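Local coordinates for protein tetraacyldisaccharide 4'-kinase (Aquifex aeolicus, PDB 4ITL) that probably transfers the gamma-phosphate of ATP to the 4'-position of a tetraacyldisaccharide 1-phosphate, forming lipid IVA in the final step of lipid IVA biosynthesis, at residues P200-F205 with E304-L309; S214-V219 with K280-L285; Y275-K280 with V291-F296. All blocks are in the same frame, centred on the assembly; numbering follows the deposited sequence.

Contact 1. Residues P200-F205 with E304-L309; sequences PTFKMF and EKLKKL
Phe202 reaches from its strand to the helix of 304-309, and Leu306 lies over one face of its ring. The methyl CD1 of Leu306 makes a CH-pi contact 4.2 Å from the ring centroid, 16° off the normal, while Leu306 CB sits 3.9 Å from Phe202 CE1. With CG anti to the backbone N (chi1 179°), the Leu306 branch runs across the ring. Leu309 adds CD2 obliquely, 4.2 Å from Phe202 CE2, and the same methyl meets Pro200 CB. A broad flat ring suits this place because it reaches Lys305, Leu306 and, one turn on, Leu309. Leu300 of the adjacent strand also touches Phe202 and Leu306. Replacing Phe202 by an alanine would probably open a gap beneath Leu306 and deprive its CD1 methyl of the aromatic face.

The outer side is looser and wetter. Lys305 lays its extended aliphatic chain obliquely by the ring, CD 4.0 Å from Phe202 CE1, and carries its ammonium to solvent. There one water accepts from Lys305 NZ at 2.9 Å and from Thr201 N at 3.0 Å, bridging helix and strand. This is the helix-on-sheet packing of an alpha/beta fold, here a P-loop kinase, with lysine at the margin.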
loop_
_atom_site.group_PDB
_atom_site.type_symbol
_atom_site.label_atom_id
_atom_site.label_comp_id
_atom_site.label_asym_id
_atom_site.label_seq_id
_atom_site.Cartn_x
_atom_site.Cartn_y
_atom_site.Cartn_z
ATOM N N PRO A 200 12.586 -4.216 -16.512
ATOM C CA PRO A 200 12.060 -2.851 -16.493
ATOM C C PRO A 200 11.932 -2.344 -15.053
ATOM O O PRO A 200 11.190 -2.921 -14.250
ATOM C CB PRO A 200 10.668 -3.004 -17.113
ATOM C CG PRO A 200 10.676 -4.306 -17.810
ATOM C CD PRO A 200 11.601 -5.168 -17.041
ATOM N N THR A 201 12.663 -1.285 -14.729
ATOM C CA THR A 201 12.834 -0.865 -13.347
ATOM C C THR A 201 12.560 0.651 -13.237
ATOM O O THR A 201 12.987 1.415 -14.084
ATOM C CB THR A 201 14.288 -1.204 -12.841
ATOM O OG1 THR A 201 14.522 -2.615 -12.920
ATOM C CG2 THR A 201 14.495 -0.770 -11.388
ATOM N N PHE A 202 11.839 1.051 -12.198
ATOM C CA PHE A 202 11.375 2.410 -12.023
ATOM C C PHE A 202 11.573 2.881 -10.598
ATOM O O PHE A 202 11.051 2.301 -9.688
ATOM C CB PHE A 202 9.882 2.459 -12.308
ATOM C CG PHE A 202 9.552 1.987 -13.657
ATOM C CD1 PHE A 202 9.644 2.843 -14.738
ATOM C CD2 PHE A 202 9.223 0.666 -13.872
ATOM C CE1 PHE A 202 9.381 2.391 -16.022
ATOM C CE2 PHE A 202 8.962 0.207 -15.146
ATOM C CZ PHE A 202 9.043 1.063 -16.220
ATOM N N LYS A 203 12.272 3.974 -10.399
ATOM C CA LYS A 203 12.381 4.526 -9.048
ATOM C C LYS A 203 11.127 5.301 -8.640
ATOM O O LYS A 203 10.579 6.088 -9.435
ATOM C CB LYS A 203 13.591 5.463 -8.999
ATOM C CG LYS A 203 14.926 4.760 -9.055
ATOM C CD LYS A 203 16.020 5.760 -8.669
ATOM C CE LYS A 203 17.409 5.211 -8.880
ATOM N NZ LYS A 203 18.343 6.355 -8.978
ATOM N N MET A 204 10.668 5.082 -7.404
ATOM C CA MET A 204 9.510 5.805 -6.867
ATOM C C MET A 204 9.915 6.764 -5.754
ATOM O O MET A 204 10.650 6.379 -4.841
ATOM C CB MET A 204 8.498 4.838 -6.274
ATOM C CG MET A 204 7.302 5.511 -5.655
ATOM S SD MET A 204 6.076 4.270 -5.223
ATOM C CE MET A 204 5.640 4.744 -3.581
ATOM N N PHE A 205 9.424 7.995 -5.839
ATOM C CA PHE A 205 9.710 9.040 -4.849
ATOM C C PHE A 205 8.400 9.556 -4.243
ATOM O O PHE A 205 7.394 9.687 -4.941
ATOM C CB PHE A 205 10.436 10.220 -5.499
ATOM C CG PHE A 205 11.873 9.929 -5.872
ATOM C CD1 PHE A 205 12.920 10.267 -5.022
ATOM C CD2 PHE A 205 12.176 9.336 -7.078
ATOM C CE1 PHE A 205 14.264 10.017 -5.400
ATOM C CE2 PHE A 205 13.490 9.099 -7.455
ATOM C CZ PHE A 205 14.530 9.436 -6.612
ATOM N N GLU A 304 6.384 7.544 -18.850
ATOM C CA GLU A 304 5.841 7.295 -20.152
ATOM C C GLU A 304 6.138 5.830 -20.496
ATOM O O GLU A 304 5.264 5.120 -21.008
ATOM C CB GLU A 304 6.387 8.317 -21.186
ATOM C CG GLU A 304 5.895 9.774 -20.941
ATOM C CD GLU A 304 4.375 9.934 -21.094
ATOM O OE1 GLU A 304 3.793 9.371 -22.046
ATOM O OE2 GLU A 304 3.755 10.613 -20.235
ATOM N N LYS A 305 7.339 5.370 -20.143
ATOM C CA LYS A 305 7.703 3.958 -20.308
ATOM C C LYS A 305 6.755 3.080 -19.466
ATOM O O LYS A 305 6.207 2.090 -19.944
ATOM C CB LYS A 305 9.165 3.739 -19.887
ATOM C CG LYS A 305 9.692 2.307 -20.090
ATOM C CD LYS A 305 11.140 2.181 -19.576
ATOM C CE LYS A 305 11.685 0.764 -19.792
ATOM N NZ LYS A 305 13.073 0.606 -19.252
ATOM N N LEU A 306 6.524 3.463 -18.216
ATOM C CA LEU A 306 5.619 2.721 -17.326
ATOM C C LEU A 306 4.188 2.648 -17.868
ATOM O O LEU A 306 3.565 1.571 -17.851
ATOM C CB LEU A 306 5.604 3.369 -15.934
ATOM C CG LEU A 306 4.682 2.696 -14.915
ATOM C CD1 LEU A 306 5.121 1.311 -14.665
ATOM C CD2 LEU A 306 4.712 3.438 -13.618
ATOM N N LYS A 307 3.684 3.747 -18.384
ATOM C CA LYS A 307 2.353 3.802 -18.941
ATOM C C LYS A 307 2.151 2.870 -20.113
ATOM O O LYS A 307 1.123 2.304 -20.284
ATOM C CB LYS A 307 2.015 5.173 -19.459
ATOM C CG LYS A 307 2.066 6.334 -18.498
ATOM C CD LYS A 307 0.943 7.307 -18.772
ATOM C CE LYS A 307 1.379 8.746 -18.883
ATOM N NZ LYS A 307 0.477 9.487 -19.812
ATOM N N LYS A 308 3.153 2.767 -20.941
ATOM C CA LYS A 308 3.097 1.890 -22.101
ATOM C C LYS A 308 3.021 0.459 -21.629
ATOM O O LYS A 308 2.223 -0.337 -22.128
ATOM C CB LYS A 308 4.320 2.101 -23.009
ATOM C CG LYS A 308 4.305 3.405 -23.789
ATOM C CD LYS A 308 5.554 3.585 -24.669
ATOM C CE LYS A 308 6.706 4.192 -23.881
ATOM N NZ LYS A 308 7.979 3.459 -24.104
ATOM N N LEU A 309 3.844 0.141 -20.639
ATOM C CA LEU A 309 3.828 -1.177 -20.020
ATOM C C LEU A 309 2.452 -1.486 -19.449
ATOM O O LEU A 309 1.975 -2.619 -19.526
ATOM C CB LEU A 309 4.911 -1.229 -18.938
ATOM C CG LEU A 309 5.307 -2.577 -18.358
ATOM C CD1 LEU A 309 5.770 -3.498 -19.475
ATOM C CD2 LEU A 309 6.420 -2.388 -17.337
HETATM O O HOH W 1 14.452 0.105 -16.710
#

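Contact 2. Residues S214-V219 with K280-L285; sequences SDFEEV and KDLIKL. With ACP (phosphomethylphosphonic acid adenylate ester), chain B.
The short helix 279-282, whose N-terminal end lies against the ribose of the bound ATP analogue, is covered on its far flank by the loop that follows strand 201-212. The contact between them is apolar and centres on Phe216 and Leu282. These two side chains come from opposite directions, and the methyl CD2 of Leu282 settles over one face of the Phe216 ring, 4.0 Å from the centroid and 23° off the normal, a CH-pi contact displaced toward the rim beside CE1. Leu282 is a good fit because its forked end serves two neighbours: CG lies opposite the backbone N (chi1 -166°), which sends CD2 to the ring and CD1 to pack 3.8 Å from Ser214 CA.

Ile283 approaches the same ring obliquely, its CG2 3.6 Å from Phe216 CZ, and the backbone N of Ile283 lies at the ring edge, in its plane. A beta-branched residue can do this although its CB is directed away from the loop, since the second branch, CG2, still turns back to the ring. Ser214 is small enough to let the loop come close: its CB is 3.7 Å from Leu285 O. The hydroxyl is not idle, for OG is hydrogen-bonded to Tyr288 O.

Leu282 to Leu285 form a type I beta turn, closed by Leu285 N to Leu282 O at 2.9 Å. At the other end, Lys280 N gives a weak hydrogen bond to ACP O2' at 3.4 Å, while Lys280 NZ forms salt bridges with Glu100 and Asp260. Leu282 also rests on Val291 and Ala293 of strand 291-300, and Ile283 on Tyr102 and Leu103 of helix 99-107, so the 280-285 segment lies between that helix and strand 291-300, with Phe216 packed against it.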
loop_
_atom_site.group_PDB
_atom_site.type_symbol
_atom_site.label_atom_id
_atom_site.label_comp_id
_atom_site.label_asym_id
_atom_site.label_seq_id
_atom_site.Cartn_x
_atom_site.Cartn_y
_atom_site.Cartn_z
ATOM N N SER A 214 -7.967 17.054 10.028
ATOM C CA SER A 214 -8.692 15.836 10.319
ATOM C C SER A 214 -10.025 15.735 9.594
ATOM O O SER A 214 -10.694 14.711 9.702
ATOM C CB SER A 214 -8.961 15.731 11.815
ATOM O OG SER A 214 -9.893 16.723 12.216
ATOM N N ASP A 215 -10.423 16.772 8.872
ATOM C CA ASP A 215 -11.543 16.625 7.943
ATOM C C ASP A 215 -11.064 16.276 6.524
ATOM O O ASP A 215 -11.853 16.290 5.580
ATOM C CB ASP A 215 -12.359 17.907 7.895
ATOM C CG ASP A 215 -13.030 18.212 9.215
ATOM O OD1 ASP A 215 -13.428 17.263 9.943
ATOM O OD2 ASP A 215 -13.150 19.411 9.519
ATOM N N PHE A 216 -9.778 15.951 6.393
ATOM C CA PHE A 216 -9.147 15.634 5.106
ATOM C C PHE A 216 -9.185 16.778 4.115
ATOM O O PHE A 216 -9.224 16.579 2.917
ATOM C CB PHE A 216 -9.689 14.342 4.492
ATOM C CG PHE A 216 -9.014 13.113 5.042
ATOM C CD1 PHE A 216 -9.345 12.642 6.298
ATOM C CD2 PHE A 216 -8.009 12.470 4.328
ATOM C CE1 PHE A 216 -8.713 11.536 6.826
ATOM C CE2 PHE A 216 -7.377 11.360 4.849
ATOM C CZ PHE A 216 -7.719 10.892 6.091
ATOM N N GLU A 217 -9.137 17.990 4.634
ATOM C CA GLU A 217 -9.002 19.163 3.792
ATOM C C GLU A 217 -7.539 19.634 3.834
ATOM O O GLU A 217 -6.898 19.549 4.891
ATOM C CB GLU A 217 -9.942 20.252 4.272
ATOM C CG GLU A 217 -11.413 19.905 4.053
ATOM C CD GLU A 217 -12.324 21.021 4.528
ATOM O OE1 GLU A 217 -12.128 21.471 5.675
ATOM O OE2 GLU A 217 -13.216 21.444 3.756
ATOM N N GLU A 218 -7.008 20.080 2.692
ATOM C CA GLU A 218 -5.647 20.652 2.653
ATOM C C GLU A 218 -5.611 21.946 3.422
ATOM O O GLU A 218 -6.503 22.791 3.287
ATOM C CB GLU A 218 -5.165 20.917 1.220
ATOM C CG GLU A 218 -5.041 19.673 0.367
ATOM C CD GLU A 218 -4.477 19.962 -1.012
ATOM O OE1 GLU A 218 -4.604 21.116 -1.478
ATOM O OE2 GLU A 218 -3.905 19.028 -1.626
ATOM N N VAL A 219 -4.583 22.092 4.250
ATOM C CA VAL A 219 -4.341 23.336 4.968
ATOM C C VAL A 219 -2.855 23.673 4.852
ATOM O O VAL A 219 -2.025 22.770 4.739
ATOM C CB VAL A 219 -4.713 23.208 6.435
ATOM C CG1 VAL A 219 -6.161 22.786 6.557
ATOM C CG2 VAL A 219 -3.815 22.209 7.122
ATOM N N LYS A 280 -3.033 7.333 6.915
ATOM C CA LYS A 280 -3.434 6.010 7.369
ATOM C C LYS A 280 -3.901 6.075 8.793
ATOM O O LYS A 280 -4.893 5.449 9.161
ATOM C CB LYS A 280 -2.263 5.003 7.190
ATOM C CG LYS A 280 -2.431 3.692 7.866
ATOM C CD LYS A 280 -1.381 2.696 7.424
ATOM C CE LYS A 280 -1.334 1.538 8.406
ATOM N NZ LYS A 280 -0.562 0.391 7.837
ATOM N N ASP A 281 -3.207 6.863 9.605
ATOM C CA ASP A 281 -3.647 7.095 10.975
ATOM C C ASP A 281 -4.849 8.042 11.055
ATOM O O ASP A 281 -5.763 7.824 11.833
ATOM C CB ASP A 281 -2.486 7.659 11.829
ATOM C CG ASP A 281 -1.226 6.784 11.738
ATOM O OD1 ASP A 281 -1.250 5.692 12.343
ATOM O OD2 ASP A 281 -0.240 7.162 11.055
ATOM N N LEU A 282 -4.832 9.112 10.273
ATOM C CA LEU A 282 -5.857 10.136 10.377
ATOM C C LEU A 282 -7.262 9.607 10.031
ATOM O O LEU A 282 -8.264 10.184 10.459
ATOM C CB LEU A 282 -5.530 11.294 9.454
ATOM C CG LEU A 282 -6.311 12.593 9.673
ATOM C CD1 LEU A 282 -5.885 13.280 10.930
ATOM C CD2 LEU A 282 -6.041 13.477 8.480
ATOM N N ILE A 283 -7.368 8.526 9.266
ATOM C CA ILE A 283 -8.707 8.025 8.932
ATOM C C ILE A 283 -9.423 7.582 10.195
ATOM O O ILE A 283 -10.661 7.520 10.250
ATOM C CB ILE A 283 -8.710 6.877 7.930
ATOM C CG1 ILE A 283 -7.738 5.791 8.357
ATOM C CG2 ILE A 283 -8.387 7.376 6.517
ATOM C CD1 ILE A 283 -8.029 4.486 7.705
ATOM N N LYS A 284 -8.634 7.279 11.213
ATOM C CA LYS A 284 -9.179 6.830 12.471
ATOM C C LYS A 284 -9.380 7.935 13.453
ATOM O O LYS A 284 -9.799 7.665 14.551
ATOM C CB LYS A 284 -8.255 5.808 13.102
ATOM C CG LYS A 284 -7.979 4.620 12.162
ATOM C CD LYS A 284 -6.633 4.035 12.463
ATOM C CE LYS A 284 -6.218 3.038 11.438
ATOM N NZ LYS A 284 -4.888 2.529 11.789
ATOM N N LEU A 285 -9.076 9.173 13.082
ATOM C CA LEU A 285 -9.184 10.267 14.026
ATOM C C LEU A 285 -9.953 11.443 13.411
ATOM O O LEU A 285 -9.659 12.614 13.659
ATOM C CB LEU A 285 -7.773 10.693 14.450
ATOM C CG LEU A 285 -6.953 9.662 15.246
ATOM C CD1 LEU A 285 -5.478 10.017 15.263
ATOM C CD2 LEU A 285 -7.444 9.561 16.669
HETATM P PG ACP B . 1.447 -2.560 4.139
HETATM O O1G ACP B . 0.174 -3.189 4.669
HETATM O O2G ACP B . 2.425 -3.582 3.521
HETATM O O3G ACP B . 2.168 -1.876 5.344
HETATM P PB ACP B . 2.182 -0.120 2.501
HETATM O O1B ACP B . 1.550 0.756 1.439
HETATM O O2B ACP B . 3.326 -0.863 1.811
HETATM C C3B ACP B . 0.871 -1.318 2.905
HETATM P PA ACP B . 3.310 2.080 3.833
HETATM O O1A ACP B . 4.489 2.520 2.989
HETATM O O2A ACP B . 3.550 2.143 5.299
HETATM O O3A ACP B . 2.936 0.514 3.724
HETATM O "O5'" ACP B . 2.071 3.010 3.450
HETATM C "C5'" ACP B . 0.903 2.936 4.250
HETATM C "C4'" ACP B . 0.221 4.296 4.350
HETATM O "O4'" ACP B . 0.760 4.890 5.533
HETATM C "C3'" ACP B . 0.484 5.279 3.260
HETATM O "O3'" ACP B . -0.374 5.204 2.207
HETATM C "C2'" ACP B . 0.349 6.579 3.984
HETATM O "O2'" ACP B . -0.954 7.020 4.211
HETATM C "C1'" ACP B . 0.981 6.241 5.278
HETATM N N9 ACP B . 2.408 6.542 5.355
HETATM C C8 ACP B . 3.441 5.669 5.456
HETATM N N7 ACP B . 4.598 6.365 5.526
HETATM C C5 ACP B . 4.313 7.674 5.505
HETATM C C6 ACP B . 5.074 8.843 5.548
HETATM N N6 ACP B . 6.511 8.771 5.642
HETATM N N1 ACP B . 4.466 10.033 5.477
HETATM C C2 ACP B . 3.119 10.140 5.359
HETATM N N3 ACP B . 2.335 9.040 5.318
HETATM C C4 ACP B . 2.912 7.811 5.380
#

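Contact 3. Residues Y275-K280 with V291-F296; sequences YLTTPK and VFALNF. With ACP (phosphomethylphosphonic acid adenylate ester), chain B.
Strands 275-277 and 291-296 run parallel, their axes 4.5 Å apart and inclined by 36°, as the paired strands of a beta-alpha-beta unit whose crossover contains helix 279-282. Phe292 N donates a hydrogen bond to Tyr275 O at 2.9 Å (168°), and Thr277 O receives Leu294 N at 2.9 Å; between them Thr277 N makes a weak hydrogen bond to Phe292 O.

On one face Tyr275 CB packs 4.0 Å from Val291 CG2, and Thr277 CG2 lies as far from Val291 CG1. Beta-branched residues suit strands, and the Thr277 hydroxyl is hydrogen-bonded to Phe232 O of the next strand. Leu276 and Phe292 occupy the other face, where Leu276 CD1 approaches Leu294.

Small Ala293 lets the chain turn into the helix, its CB 3.6 Å from Thr278 C. Thr278 is the N-cap residue, and its OG1, set between backbone N and carbonyl carbon (chi1 78°), is hydrogen-bonded to Asp281 OD2. Pro279 fits the first helical turn, where no backbone N-H is required, and its CD touches Leu294 O.

These residues border the adenine: Thr278 CB is 3.3 Å from ACP N3, and Phe296 presents the edge of its ring to the same nitrogen, CE2 to N3 3.5 Å.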
loop_
_atom_site.group_PDB
_atom_site.type_symbol
_atom_site.label_atom_id
_atom_site.label_comp_id
_atom_site.label_asym_id
_atom_site.label_seq_id
_atom_site.Cartn_x
_atom_site.Cartn_y
_atom_site.Cartn_z
ATOM N N TYR A 275 -0.630 17.810 16.860
ATOM C CA TYR A 275 -0.266 16.439 16.563
ATOM C C TYR A 275 -0.116 16.269 15.070
ATOM O O TYR A 275 -0.919 16.809 14.295
ATOM C CB TYR A 275 -1.355 15.499 17.052
ATOM C CG TYR A 275 -1.458 15.433 18.544
ATOM C CD1 TYR A 275 -0.675 14.545 19.263
ATOM C CD2 TYR A 275 -2.331 16.267 19.248
ATOM C CE1 TYR A 275 -0.753 14.492 20.662
ATOM C CE2 TYR A 275 -2.416 16.216 20.632
ATOM C CZ TYR A 275 -1.624 15.326 21.328
ATOM O OH TYR A 275 -1.697 15.257 22.697
ATOM N N LEU A 276 0.947 15.573 14.679
ATOM C CA LEU A 276 1.244 15.294 13.285
ATOM C C LEU A 276 1.397 13.797 13.053
ATOM O O LEU A 276 2.118 13.114 13.769
ATOM C CB LEU A 276 2.518 16.016 12.852
ATOM C CG LEU A 276 2.885 15.923 11.374
ATOM C CD1 LEU A 276 1.939 16.741 10.521
ATOM C CD2 LEU A 276 4.318 16.361 11.151
ATOM N N THR A 277 0.715 13.306 12.030
ATOM C CA THR A 277 0.498 11.879 11.830
ATOM C C THR A 277 0.341 11.621 10.341
ATOM O O THR A 277 0.583 12.512 9.536
ATOM C CB THR A 277 -0.711 11.353 12.617
ATOM O OG1 THR A 277 -0.687 9.924 12.624
ATOM C CG2 THR A 277 -2.001 11.837 12.019
ATOM N N THR A 278 -0.006 10.400 9.959
ATOM C CA THR A 278 -0.086 10.085 8.547
ATOM C C THR A 278 -1.545 9.923 8.143
ATOM O O THR A 278 -2.423 9.779 8.986
ATOM C CB THR A 278 0.673 8.778 8.168
ATOM O OG1 THR A 278 -0.087 7.622 8.511
ATOM C CG2 THR A 278 2.019 8.688 8.868
ATOM N N PRO A 279 -1.814 9.904 6.837
ATOM C CA PRO A 279 -3.218 9.725 6.459
ATOM C C PRO A 279 -3.839 8.391 6.910
ATOM O O PRO A 279 -5.045 8.328 7.199
ATOM C CB PRO A 279 -3.165 9.827 4.939
ATOM C CG PRO A 279 -2.037 10.743 4.680
ATOM C CD PRO A 279 -0.991 10.342 5.700
ATOM N N LYS A 280 -3.033 7.333 6.915
ATOM C CA LYS A 280 -3.434 6.010 7.369
ATOM C C LYS A 280 -3.901 6.075 8.793
ATOM O O LYS A 280 -4.893 5.449 9.161
ATOM C CB LYS A 280 -2.263 5.003 7.190
ATOM C CG LYS A 280 -2.431 3.692 7.866
ATOM C CD LYS A 280 -1.381 2.696 7.424
ATOM C CE LYS A 280 -1.334 1.538 8.406
ATOM N NZ LYS A 280 -0.562 0.391 7.837
ATOM N N VAL A 291 -5.261 17.608 15.142
ATOM C CA VAL A 291 -4.536 16.454 14.608
ATOM C C VAL A 291 -4.424 16.620 13.093
ATOM O O VAL A 291 -5.422 16.772 12.434
ATOM C CB VAL A 291 -5.236 15.160 14.950
ATOM C CG1 VAL A 291 -4.545 13.992 14.274
ATOM C CG2 VAL A 291 -5.274 15.001 16.485
ATOM N N PHE A 292 -3.200 16.668 12.561
ATOM C CA PHE A 292 -2.982 16.842 11.124
ATOM C C PHE A 292 -2.193 15.647 10.559
ATOM O O PHE A 292 -1.577 14.903 11.313
ATOM C CB PHE A 292 -2.242 18.147 10.861
ATOM C CG PHE A 292 -2.948 19.354 11.409
ATOM C CD1 PHE A 292 -3.705 20.164 10.582
ATOM C CD2 PHE A 292 -2.866 19.666 12.760
ATOM C CE1 PHE A 292 -4.372 21.289 11.100
ATOM C CE2 PHE A 292 -3.538 20.782 13.276
ATOM C CZ PHE A 292 -4.287 21.576 12.443
ATOM N N ALA A 293 -2.216 15.465 9.242
ATOM C CA ALA A 293 -1.426 14.425 8.629
ATOM C C ALA A 293 -0.540 15.035 7.579
ATOM O O ALA A 293 -0.997 15.869 6.790
ATOM C CB ALA A 293 -2.333 13.411 7.972
ATOM N N LEU A 294 0.709 14.585 7.534
ATOM C CA LEU A 294 1.590 14.875 6.411
ATOM C C LEU A 294 1.162 14.039 5.196
ATOM O O LEU A 294 0.980 12.825 5.288
ATOM C CB LEU A 294 3.016 14.522 6.800
ATOM C CG LEU A 294 4.124 14.830 5.800
ATOM C CD1 LEU A 294 4.351 16.344 5.645
ATOM C CD2 LEU A 294 5.397 14.161 6.267
ATOM N N ASN A 295 0.968 14.701 4.061
ATOM C CA ASN A 295 0.602 14.016 2.827
ATOM C C ASN A 295 1.646 14.315 1.761
ATOM O O ASN A 295 2.443 15.264 1.867
ATOM C CB ASN A 295 -0.764 14.483 2.356
ATOM C CG ASN A 295 -1.427 13.518 1.431
ATOM O OD1 ASN A 295 -1.113 12.306 1.392
ATOM N ND2 ASN A 295 -2.400 14.030 0.693
ATOM N N PHE A 296 1.636 13.498 0.729
ATOM C CA PHE A 296 2.659 13.550 -0.298
ATOM C C PHE A 296 2.087 13.181 -1.655
ATOM O O PHE A 296 1.050 12.521 -1.737
ATOM C CB PHE A 296 3.791 12.565 0.038
ATOM C CG PHE A 296 3.314 11.158 0.308
ATOM C CD1 PHE A 296 3.312 10.193 -0.704
ATOM C CD2 PHE A 296 2.871 10.791 1.570
ATOM C CE1 PHE A 296 2.855 8.887 -0.452
ATOM C CE2 PHE A 296 2.419 9.496 1.821
ATOM C CZ PHE A 296 2.410 8.544 0.804
HETATM P PG ACP B . 1.447 -2.560 4.139
HETATM O O1G ACP B . 0.174 -3.189 4.669
HETATM O O2G ACP B . 2.425 -3.582 3.521
HETATM O O3G ACP B . 2.168 -1.876 5.344
HETATM P PB ACP B . 2.182 -0.120 2.501
HETATM O O1B ACP B . 1.550 0.756 1.439
HETATM O O2B ACP B . 3.326 -0.863 1.811
HETATM C C3B ACP B . 0.871 -1.318 2.905
HETATM P PA ACP B . 3.310 2.080 3.833
HETATM O O1A ACP B . 4.489 2.520 2.989
HETATM O O2A ACP B . 3.550 2.143 5.299
HETATM O O3A ACP B . 2.936 0.514 3.724
HETATM O "O5'" ACP B . 2.071 3.010 3.450
HETATM C "C5'" ACP B . 0.903 2.936 4.250
HETATM C "C4'" ACP B . 0.221 4.296 4.350
HETATM O "O4'" ACP B . 0.760 4.890 5.533
HETATM C "C3'" ACP B . 0.484 5.279 3.260
HETATM O "O3'" ACP B . -0.374 5.204 2.207
HETATM C "C2'" ACP B . 0.349 6.579 3.984
HETATM O "O2'" ACP B . -0.954 7.020 4.211
HETATM C "C1'" ACP B . 0.981 6.241 5.278
HETATM N N9 ACP B . 2.408 6.542 5.355
HETATM C C8 ACP B . 3.441 5.669 5.456
HETATM N N7 ACP B . 4.598 6.365 5.526
HETATM C C5 ACP B . 4.313 7.674 5.505
HETATM C C6 ACP B . 5.074 8.843 5.548
HETATM N N6 ACP B . 6.511 8.771 5.642
HETATM N N1 ACP B . 4.466 10.033 5.477
HETATM C C2 ACP B . 3.119 10.140 5.359
HETATM N N3 ACP B . 2.335 9.040 5.318
HETATM C C4 ACP B . 2.912 7.811 5.380
#

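In the fold
Contacts 2 and 3 form one continuous block, centres about 7 Å apart. They share Lys280 and helix 279-282, and Leu282 joins them by placing CD1 3.7 Å from Val291 CG1 and CD2 3.7 Å from Ala293 CB. Both touch the ATP analogue, contact 3 beside its adenine and both at its ribose through Lys280 N. Lys51 and Thr52 of the predicted ATP site also hydrogen-bond to it, probably at its phosphates. Contact 1 stands apart, its centre about 30 Å from that of contact 2 and 28 Å from that of contact 3, although the nearest atoms of contact 3 are about 6 Å away. Strand 201-212 connects them, pairing antiparallel with strand 291-300, which leads to helix 303-311.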